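Local coordinates for hypothetical protein (Pseudomonas aeruginosa, PDB 2H9F) that is probably a PrpF-type isomerase that acts on methylaconitate, at residues K71-S76 and V85-G90; G218-F223 and M261-T266; R273-K278 and L308-L313. All coordinates share one frame; numbering follows the deposited sequence.

Interaction 1: residues K71-S76 and V85-G90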
loop_
_atom_site.group_PDB
_atom_site.type_symbol
_atom_site.label_atom_id
_atom_site.label_comp_id
_atom_site.label_asym_id
_atom_site.label_seq_id
_atom_site.Cartn_x
_atom_site.Cartn_y
_atom_site.Cartn_z
ATOM N N LYS A 71 -8.760 -4.868 4.609
ATOM C CA LYS A 71 -9.779 -5.871 4.780
ATOM C C LYS A 71 -9.369 -7.011 5.728
ATOM O O LYS A 71 -8.291 -7.539 5.635
ATOM C CB LYS A 71 -10.113 -6.490 3.389
ATOM C CG LYS A 71 -10.586 -5.528 2.318
ATOM C CD LYS A 71 -10.912 -6.294 1.007
ATOM C CE LYS A 71 -11.108 -5.399 -0.230
ATOM N NZ LYS A 71 -12.409 -4.784 -0.333
ATOM N N CYS A 72 -10.301 -7.439 6.560
ATOM C CA CYS A 72 -10.126 -8.592 7.435
ATOM C C CYS A 72 -11.288 -9.576 7.213
ATOM O O CYS A 72 -12.440 -9.157 6.984
ATOM C CB CYS A 72 -10.127 -8.140 8.879
ATOM S SG CYS A 72 -8.550 -7.369 9.382
ATOM N N VAL A 73 -10.997 -10.867 7.337
ATOM C CA VAL A 73 -11.996 -11.922 7.110
ATOM C C VAL A 73 -11.939 -12.939 8.238
ATOM O O VAL A 73 -10.846 -13.330 8.661
ATOM C CB VAL A 73 -11.730 -12.622 5.769
ATOM C CG1 VAL A 73 -12.574 -13.937 5.598
ATOM C CG2 VAL A 73 -11.976 -11.661 4.605
ATOM N N ILE A 74 -13.121 -13.291 8.762
ATOM C CA ILE A 74 -13.326 -14.420 9.700
ATOM C C ILE A 74 -14.059 -15.572 8.969
ATOM O O ILE A 74 -15.087 -15.351 8.326
ATOM C CB ILE A 74 -14.173 -14.025 10.940
ATOM C CG1 ILE A 74 -13.543 -12.825 11.677
ATOM C CG2 ILE A 74 -14.290 -15.256 11.898
ATOM C CD1 ILE A 74 -14.455 -12.205 12.754
ATOM N N LEU A 75 -13.483 -16.775 9.026
ATOM C CA LEU A 75 -14.147 -18.025 8.607
ATOM C C LEU A 75 -14.341 -18.909 9.833
ATOM O O LEU A 75 -13.520 -18.896 10.773
ATOM C CB LEU A 75 -13.319 -18.797 7.587
ATOM C CG LEU A 75 -13.729 -18.695 6.127
ATOM C CD1 LEU A 75 -13.578 -17.319 5.647
ATOM C CD2 LEU A 75 -12.890 -19.642 5.299
ATOM N N SER A 76 -15.466 -19.614 9.841
ATOM C CA SER A 76 -15.797 -20.607 10.848
ATOM C C SER A 76 -16.600 -21.717 10.164
ATOM O O SER A 76 -17.156 -21.517 9.060
ATOM C CB SER A 76 -16.633 -19.990 11.965
ATOM O OG SER A 76 -17.852 -19.481 11.468
ATOM N N VAL A 85 -18.598 -23.415 5.437
ATOM C CA VAL A 85 -18.052 -22.326 6.234
ATOM C C VAL A 85 -18.954 -21.119 6.236
ATOM O O VAL A 85 -19.636 -20.850 5.256
ATOM C CB VAL A 85 -16.663 -21.908 5.724
ATOM C CG1 VAL A 85 -15.633 -23.081 5.971
ATOM C CG2 VAL A 85 -16.724 -21.455 4.240
ATOM N N ASP A 86 -18.970 -20.397 7.353
ATOM C CA ASP A 86 -19.499 -19.045 7.382
ATOM C C ASP A 86 -18.367 -18.062 7.127
ATOM O O ASP A 86 -17.289 -18.179 7.702
ATOM C CB ASP A 86 -20.147 -18.726 8.721
ATOM C CG ASP A 86 -21.389 -19.514 8.970
ATOM O OD1 ASP A 86 -21.920 -20.107 8.007
ATOM O OD2 ASP A 86 -21.858 -19.555 10.137
ATOM N N TYR A 87 -18.645 -17.072 6.289
ATOM C CA TYR A 87 -17.673 -16.129 5.787
ATOM C C TYR A 87 -18.145 -14.740 6.107
ATOM O O TYR A 87 -19.205 -14.311 5.684
ATOM C CB TYR A 87 -17.510 -16.354 4.287
ATOM C CG TYR A 87 -16.959 -15.218 3.469
ATOM C CD1 TYR A 87 -15.857 -14.520 3.881
ATOM C CD2 TYR A 87 -17.533 -14.871 2.255
ATOM C CE1 TYR A 87 -15.345 -13.498 3.106
ATOM C CE2 TYR A 87 -17.041 -13.828 1.480
ATOM C CZ TYR A 87 -15.950 -13.142 1.914
ATOM O OH TYR A 87 -15.414 -12.112 1.160
ATOM N N LEU A 88 -17.354 -14.053 6.915
ATOM C CA LEU A 88 -17.647 -12.705 7.367
ATOM C C LEU A 88 -16.516 -11.791 6.928
ATOM O O LEU A 88 -15.356 -12.111 7.143
ATOM C CB LEU A 88 -17.744 -12.709 8.891
ATOM C CG LEU A 88 -18.708 -11.762 9.597
ATOM C CD1 LEU A 88 -20.122 -11.864 9.075
ATOM C CD2 LEU A 88 -18.638 -12.051 11.111
ATOM N N TYR A 89 -16.854 -10.648 6.337
ATOM C CA TYR A 89 -15.880 -9.732 5.785
ATOM C C TYR A 89 -16.062 -8.335 6.409
ATOM O O TYR A 89 -17.186 -7.817 6.518
ATOM C CB TYR A 89 -16.039 -9.763 4.276
ATOM C CG TYR A 89 -15.758 -8.487 3.587
ATOM C CD1 TYR A 89 -14.475 -7.957 3.567
ATOM C CD2 TYR A 89 -16.770 -7.803 2.928
ATOM C CE1 TYR A 89 -14.204 -6.750 2.909
ATOM C CE2 TYR A 89 -16.524 -6.601 2.281
ATOM C CZ TYR A 89 -15.245 -6.077 2.273
ATOM O OH TYR A 89 -14.998 -4.886 1.614
ATOM N N GLY A 90 -14.959 -7.789 6.926
ATOM C CA GLY A 90 -14.898 -6.456 7.523
ATOM C C GLY A 90 -14.055 -5.509 6.686
ATOM O O GLY A 90 -12.885 -5.777 6.445
HETATM O O HOH W 1 -17.239 -16.827 10.328
HETATM O O HOH W 2 -20.119 -19.856 12.468
#
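Residues 71-76 and 85-90 run antiparallel (167° between the segment directions) as the two arms of a beta hairpin, the pairs Cys-72/Gly-90, Ile-74/Leu-88 and Ser-76/Asp-86 being hydrogen-bonded and Val-73/Tyr-89 and Leu-75/Tyr-87 non-hydrogen-bonded. Each hydrogen-bonded pair has two N-H...O bonds; the shortest runs from Asp-86 N to Ser-76 O, 2.7 Å. Val-73, Leu-75, Tyr-87 and Tyr-89 share one face, where the first three pack on helix 106-118, while Cys-72, Ile-74 and Leu-88 look to helix 39-49. On the first face Val-73 CG1 lies at the edge of the Tyr-87 ring, 3.8 Å from CD1, and Leu-75 CD1 comes obliquely to that same CD1 at 4.0 Å. Tyr-87 carries its hydroxyl on to the backbone O of Cys-105. Lys-71 slants across the rim of the Tyr-89 ring, Lys-71 CG lying in the ring plane 3.9 Å from Tyr-89 CE1. A bend at its last torsion (chi4 -80°) turns NZ to Gln-91 OE1. Near the far end, Asp-86 OD1 bonds Ser-78 OG, and one water donates to both Ser-76 OG and Asp-86 O, 3.0 Å from each.

Interaction 2: residues G218-F223 and M261-T266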
loop_
_atom_site.group_PDB
_atom_site.type_symbol
_atom_site.label_atom_id
_atom_site.label_comp_id
_atom_site.label_asym_id
_atom_site.label_seq_id
_atom_site.Cartn_x
_atom_site.Cartn_y
_atom_site.Cartn_z
ATOM N N GLY A 218 -26.391 -7.541 -12.555
ATOM C CA GLY A 218 -25.056 -7.017 -12.278
ATOM C C GLY A 218 -25.153 -5.514 -12.113
ATOM O O GLY A 218 -24.904 -4.971 -11.019
ATOM N N ILE A 219 -25.521 -4.853 -13.210
ATOM C CA ILE A 219 -25.705 -3.414 -13.250
ATOM C C ILE A 219 -26.670 -3.147 -14.404
ATOM O O ILE A 219 -26.662 -3.881 -15.368
ATOM C CB ILE A 219 -24.354 -2.702 -13.445
ATOM C CG1 ILE A 219 -24.490 -1.204 -13.162
ATOM C CG2 ILE A 219 -23.792 -2.918 -14.821
ATOM C CD1 ILE A 219 -23.162 -0.532 -12.753
ATOM N N PRO A 220 -27.544 -2.137 -14.290
ATOM C CA PRO A 220 -28.363 -1.780 -15.453
ATOM C C PRO A 220 -27.470 -1.473 -16.658
ATOM O O PRO A 220 -26.567 -0.650 -16.552
ATOM C CB PRO A 220 -29.109 -0.541 -14.974
ATOM C CG PRO A 220 -29.260 -0.795 -13.507
ATOM C CD PRO A 220 -27.841 -1.258 -13.165
ATOM N N THR A 221 -27.674 -2.210 -17.746
ATOM C CA THR A 221 -26.889 -2.084 -18.938
ATOM C C THR A 221 -27.792 -2.023 -20.172
ATOM O O THR A 221 -28.776 -2.768 -20.296
ATOM C CB THR A 221 -25.895 -3.298 -19.083
ATOM O OG1 THR A 221 -25.196 -3.503 -17.845
ATOM C CG2 THR A 221 -24.889 -3.062 -20.200
ATOM N N VAL A 222 -27.464 -1.091 -21.053
ATOM C CA VAL A 222 -28.041 -1.000 -22.377
ATOM C C VAL A 222 -27.086 -1.625 -23.379
ATOM O O VAL A 222 -25.959 -1.149 -23.569
ATOM C CB VAL A 222 -28.289 0.467 -22.793
ATOM C CG1 VAL A 222 -29.060 0.486 -24.080
ATOM C CG2 VAL A 222 -29.064 1.231 -21.693
ATOM N N PHE A 223 -27.522 -2.723 -24.010
ATOM C CA PHE A 223 -26.724 -3.403 -25.045
ATOM C C PHE A 223 -27.243 -3.135 -26.449
ATOM O O PHE A 223 -28.411 -3.306 -26.698
ATOM C CB PHE A 223 -26.728 -4.956 -24.886
ATOM C CG PHE A 223 -25.927 -5.488 -23.713
ATOM C CD1 PHE A 223 -24.559 -5.598 -23.785
ATOM C CD2 PHE A 223 -26.561 -5.889 -22.542
ATOM C CE1 PHE A 223 -23.834 -6.130 -22.718
ATOM C CE2 PHE A 223 -25.838 -6.404 -21.472
ATOM C CZ PHE A 223 -24.472 -6.516 -21.569
HETATM N N MSE A 261 -35.582 2.654 -19.651
HETATM C CA MSE A 261 -35.504 1.758 -18.494
HETATM C C MSE A 261 -36.142 2.356 -17.234
HETATM O O MSE A 261 -36.235 1.678 -16.187
HETATM C CB MSE A 261 -34.045 1.430 -18.181
HETATM C CG MSE A 261 -33.399 0.527 -19.191
HETATM SE SE MSE A 261 -31.569 0.252 -18.843
HETATM C CE MSE A 261 -31.651 -1.361 -17.763
ATOM N N GLY A 262 -36.553 3.617 -17.302
ATOM C CA GLY A 262 -37.175 4.283 -16.140
ATOM C C GLY A 262 -36.175 4.744 -15.078
ATOM O O GLY A 262 -36.558 5.113 -13.969
ATOM N N LEU A 263 -34.891 4.743 -15.414
ATOM C CA LEU A 263 -33.836 5.155 -14.484
ATOM C C LEU A 263 -33.740 6.679 -14.340
ATOM O O LEU A 263 -33.207 7.180 -13.340
ATOM C CB LEU A 263 -32.484 4.599 -14.937
ATOM C CG LEU A 263 -32.334 3.075 -14.854
ATOM C CD1 LEU A 263 -31.037 2.622 -15.538
ATOM C CD2 LEU A 263 -32.397 2.607 -13.385
ATOM N N ILE A 264 -34.225 7.404 -15.352
ATOM C CA ILE A 264 -34.393 8.854 -15.274
ATOM C C ILE A 264 -35.717 9.247 -15.905
ATOM O O ILE A 264 -36.218 8.571 -16.808
ATOM C CB ILE A 264 -33.233 9.628 -15.948
ATOM C CG1 ILE A 264 -33.089 9.272 -17.437
ATOM C CG2 ILE A 264 -31.932 9.336 -15.233
ATOM C CD1 ILE A 264 -31.876 9.894 -18.106
ATOM N N LYS A 265 -36.287 10.339 -15.398
ATOM C CA LYS A 265 -37.542 10.876 -15.913
ATOM C C LYS A 265 -37.285 11.822 -17.102
ATOM O O LYS A 265 -38.129 11.949 -17.992
ATOM C CB LYS A 265 -38.322 11.574 -14.790
ATOM C CG LYS A 265 -38.801 10.625 -13.656
ATOM N N THR A 266 -36.108 12.443 -17.146
ATOM C CA THR A 266 -35.806 13.446 -18.168
ATOM C C THR A 266 -34.353 13.355 -18.655
ATOM O O THR A 266 -33.486 13.029 -17.870
ATOM C CB THR A 266 -36.078 14.851 -17.606
ATOM O OG1 THR A 266 -35.387 15.812 -18.400
ATOM C CG2 THR A 266 -35.618 14.972 -16.147
#
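Selenomethionine Met-261 sets CG beside its backbone N (chi1 -71°) and runs extended to SE (chi2 176°), which brings SE to Val-222; the bend at chi3 (92°) then turns the methyl CE to Pro-220. SE stands 3.9 Å from Val-222 CG2, the branch of the valine that lies beside its own backbone N, and the two side chains pass each other in opposite directions. CE reaches Pro-220 CB at 3.9 Å and comes almost as close to Pro-220 CA, so the methyl rests on the proline backbone as well as on its ring. Leu-263 meets the same proline carbon: its CD1 is 3.7 Å from Pro-220 CB. One ring carbon thus takes a methyl from each of two residues of the loop. No hydrogen bond crosses between the segments, and the contact is plain apolar packing.

Gly-262 is the first residue to leave the helical conformation, in a Schellman motif, its positive phi turning the chain between the two residues that do the touching. On the strand, Thr-221 points the other way; its OG1 donates to Ile-219 O at 2.9 Å from above the carbonyl plane, and its CG2 lies over one face of the Phe-223 ring. The contact therefore joins the loop that follows helix 244-260 to strand 220-225, which runs between strand 208-216 and strand 278-283. Met-214 of strand 208-216 touches both Met-261 and Val-222, Pro-277 packs on Leu-263, and helix 319-330 meets Thr-221 and Phe-223.

Interaction 3: residues R273-K278 and L308-L313. With SO4 (sulfate ion), chain F.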
loop_
_atom_site.group_PDB
_atom_site.type_symbol
_atom_site.label_atom_id
_atom_site.label_comp_id
_atom_site.label_asym_id
_atom_site.label_seq_id
_atom_site.Cartn_x
_atom_site.Cartn_y
_atom_site.Cartn_z
ATOM N N ARG A 273 -26.197 11.632 -13.677
ATOM C CA ARG A 273 -26.301 10.198 -13.429
ATOM C C ARG A 273 -25.473 9.469 -14.470
ATOM O O ARG A 273 -25.994 8.885 -15.411
ATOM C CB ARG A 273 -27.754 9.732 -13.465
ATOM C CG ARG A 273 -27.933 8.287 -12.952
ATOM C CD ARG A 273 -29.069 7.533 -13.679
ATOM N NE ARG A 273 -29.278 6.176 -13.152
ATOM C CZ ARG A 273 -29.937 5.892 -12.025
ATOM N NH1 ARG A 273 -30.464 6.858 -11.278
ATOM N NH2 ARG A 273 -30.070 4.629 -11.633
ATOM N N GLN A 274 -24.166 9.534 -14.284
ATOM C CA GLN A 274 -23.218 9.060 -15.271
ATOM C C GLN A 274 -22.808 7.598 -15.056
ATOM O O GLN A 274 -22.196 7.010 -15.940
ATOM C CB GLN A 274 -21.975 9.971 -15.271
ATOM C CG GLN A 274 -22.191 11.352 -15.905
ATOM C CD GLN A 274 -22.486 11.277 -17.409
ATOM O OE1 GLN A 274 -21.663 10.778 -18.205
ATOM N NE2 GLN A 274 -23.671 11.760 -17.806
ATOM N N HIS A 275 -23.139 7.021 -13.901
ATOM C CA HIS A 275 -22.659 5.679 -13.538
ATOM C C HIS A 275 -23.524 4.556 -14.065
ATOM O O HIS A 275 -23.005 3.501 -14.395
ATOM C CB HIS A 275 -22.523 5.513 -12.028
ATOM C CG HIS A 275 -21.455 6.363 -11.422
ATOM N ND1 HIS A 275 -20.137 5.961 -11.347
ATOM C CD2 HIS A 275 -21.507 7.598 -10.872
ATOM C CE1 HIS A 275 -19.425 6.913 -10.772
ATOM N NE2 HIS A 275 -20.231 7.919 -10.479
ATOM N N THR A 276 -24.833 4.763 -14.106
ATOM C CA THR A 276 -25.750 3.772 -14.632
ATOM C C THR A 276 -26.788 4.474 -15.496
ATOM O O THR A 276 -27.109 5.627 -15.237
ATOM C CB THR A 276 -26.483 2.990 -13.521
ATOM O OG1 THR A 276 -27.316 3.869 -12.760
ATOM C CG2 THR A 276 -25.513 2.318 -12.603
ATOM N N PRO A 277 -27.322 3.786 -16.519
ATOM C CA PRO A 277 -26.915 2.453 -16.954
ATOM C C PRO A 277 -25.574 2.521 -17.652
ATOM O O PRO A 277 -25.152 3.596 -18.047
ATOM C CB PRO A 277 -28.013 2.069 -17.939
ATOM C CG PRO A 277 -28.433 3.343 -18.520
ATOM C CD PRO A 277 -28.453 4.281 -17.320
ATOM N N LYS A 278 -24.894 1.398 -17.771
ATOM C CA LYS A 278 -23.763 1.307 -18.699
ATOM C C LYS A 278 -24.270 1.128 -20.130
ATOM O O LYS A 278 -25.451 0.836 -20.339
ATOM C CB LYS A 278 -22.845 0.148 -18.323
ATOM C CG LYS A 278 -22.334 0.209 -16.862
ATOM C CD LYS A 278 -21.675 1.536 -16.527
ATOM C CE LYS A 278 -20.841 1.522 -15.227
ATOM N NZ LYS A 278 -20.177 2.887 -14.973
ATOM N N LEU A 308 -18.594 1.117 -22.394
ATOM C CA LEU A 308 -18.121 2.410 -21.927
ATOM C C LEU A 308 -18.456 2.530 -20.455
ATOM O O LEU A 308 -19.515 2.086 -20.017
ATOM C CB LEU A 308 -18.785 3.566 -22.691
ATOM C CG LEU A 308 -18.318 3.787 -24.126
ATOM C CD1 LEU A 308 -19.099 2.913 -25.054
ATOM C CD2 LEU A 308 -18.454 5.249 -24.574
ATOM N N SER A 309 -17.543 3.115 -19.688
ATOM C CA SER A 309 -17.878 3.539 -18.323
ATOM C C SER A 309 -17.456 5.011 -18.140
ATOM O O SER A 309 -16.395 5.431 -18.599
ATOM C CB SER A 309 -17.194 2.663 -17.274
ATOM O OG SER A 309 -17.657 3.007 -15.964
HETATM N N MSE A 310 -18.319 5.790 -17.511
HETATM C CA MSE A 310 -18.024 7.199 -17.283
HETATM C C MSE A 310 -17.541 7.870 -18.573
HETATM O O MSE A 310 -16.589 8.646 -18.564
HETATM C CB MSE A 310 -16.985 7.342 -16.162
HETATM C CG MSE A 310 -17.378 6.613 -14.875
HETATM SE SE MSE A 310 -19.058 7.262 -14.216
HETATM C CE MSE A 310 -18.378 8.899 -13.522
ATOM N N GLY A 311 -18.199 7.563 -19.682
ATOM C CA GLY A 311 -18.004 8.327 -20.908
ATOM C C GLY A 311 -16.804 7.924 -21.734
ATOM O O GLY A 311 -16.439 8.622 -22.682
ATOM N N LYS A 312 -16.170 6.811 -21.390
ATOM C CA LYS A 312 -14.995 6.355 -22.129
ATOM C C LYS A 312 -15.028 4.842 -22.335
ATOM O O LYS A 312 -15.537 4.106 -21.498
ATOM C CB LYS A 312 -13.736 6.724 -21.361
ATOM C CG LYS A 312 -13.428 8.247 -21.274
ATOM C CD LYS A 312 -12.898 8.824 -22.600
ATOM C CE LYS A 312 -12.471 10.306 -22.477
ATOM N NZ LYS A 312 -10.992 10.492 -22.267
ATOM N N LEU A 313 -14.489 4.361 -23.454
ATOM C CA LEU A 313 -14.376 2.917 -23.664
ATOM C C LEU A 313 -13.479 2.313 -22.570
ATOM O O LEU A 313 -12.356 2.792 -22.352
ATOM C CB LEU A 313 -13.734 2.609 -25.046
ATOM C CG LEU A 313 -13.870 1.156 -25.501
ATOM C CD1 LEU A 313 -15.336 0.781 -25.706
ATOM C CD2 LEU A 313 -13.068 0.955 -26.771
HETATM S S SO4 F . -19.897 2.285 -11.311
HETATM O O1 SO4 F . -21.203 2.459 -10.650
HETATM O O2 SO4 F . -18.783 2.221 -10.356
HETATM O O3 SO4 F . -19.953 0.966 -11.944
HETATM O O4 SO4 F . -19.690 3.382 -12.286
HETATM O O HOH W 3 -20.793 4.800 -16.810
#
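Lys-278 NZ is gripped by four oxygens. It donates to Ser-309 OG across the contact at 2.7 Å and to sulfate O4 at 2.8 Å, passes a third bond to a water 2.7 Å from NZ, and has a weak bond to His-275 O. Bent at chi2 (-53°) and extended beyond, the lysine chain brings NZ back over its own loop to Ser-309, where a hairpin turn begins. The serine hydroxyl extends anti to its backbone N to meet it. The water binds loop and hairpin together, donating to Gln-274 O at 2.8 Å and accepting from Met-310 N as well as from the lysine.

His-275 is fixed from two directions. ND1 donates to sulfate O4, 2.8 Å away and in the ring plane, with a nearly straight N-H...O angle of 162°. Over one face lies the selenium of Met-310, a selenomethionine; SE is 3.6 Å from the ring centroid and 23° off the normal, a sulfur-aromatic type of contact, and CE adds a CH-pi contact to that ring. The sulfate probably came from the crystallisation liquor, but His-275 and Lys-278 sharing its O4 mark a site able to hold an anionic oxygen.

Met-310 and Gly-311 are the central residues of a type I' turn, Ser-309 to Lys-312, which closes the tight hairpin between strand 303-309 and strand 312-313. The facing loop carries a cis peptide before Pro-277 and leads into strand 278-283, antiparallel neighbour of 303-309. Helix 244-260 lies alongside: Arg-254 bonds the carbonyls of Arg-273 and Pro-277, Gln-274 NE2 bonds Ala-270 O and Glu-251 OE2, and Phe-250 touches Leu-308.

Interactions 2 and 3 are neighbours, their centres about 11 Å apart, whereas interaction 1 lies across the chain's centre, its centre about 34 and 32 Å from theirs. Strand 278-283 joins the nearby pair: the backbone of Lys-278, whose side chain meets the sulfate in interaction 3, probably hydrogen-bonds Pro-220 and Val-222, two of the residues of interaction 2. Residues 261-266 leave helix 244-260, and the same helix holds the loop 273-278 through Arg-254. Interaction 1 is buried and combines regular strand pairing with an apolar face; interaction 2, likewise buried, relies on side-chain packing alone. Interaction 3 is partly buried, at the surface, where polar links through a lysine, a water and an anion join a selenium-aromatic contact.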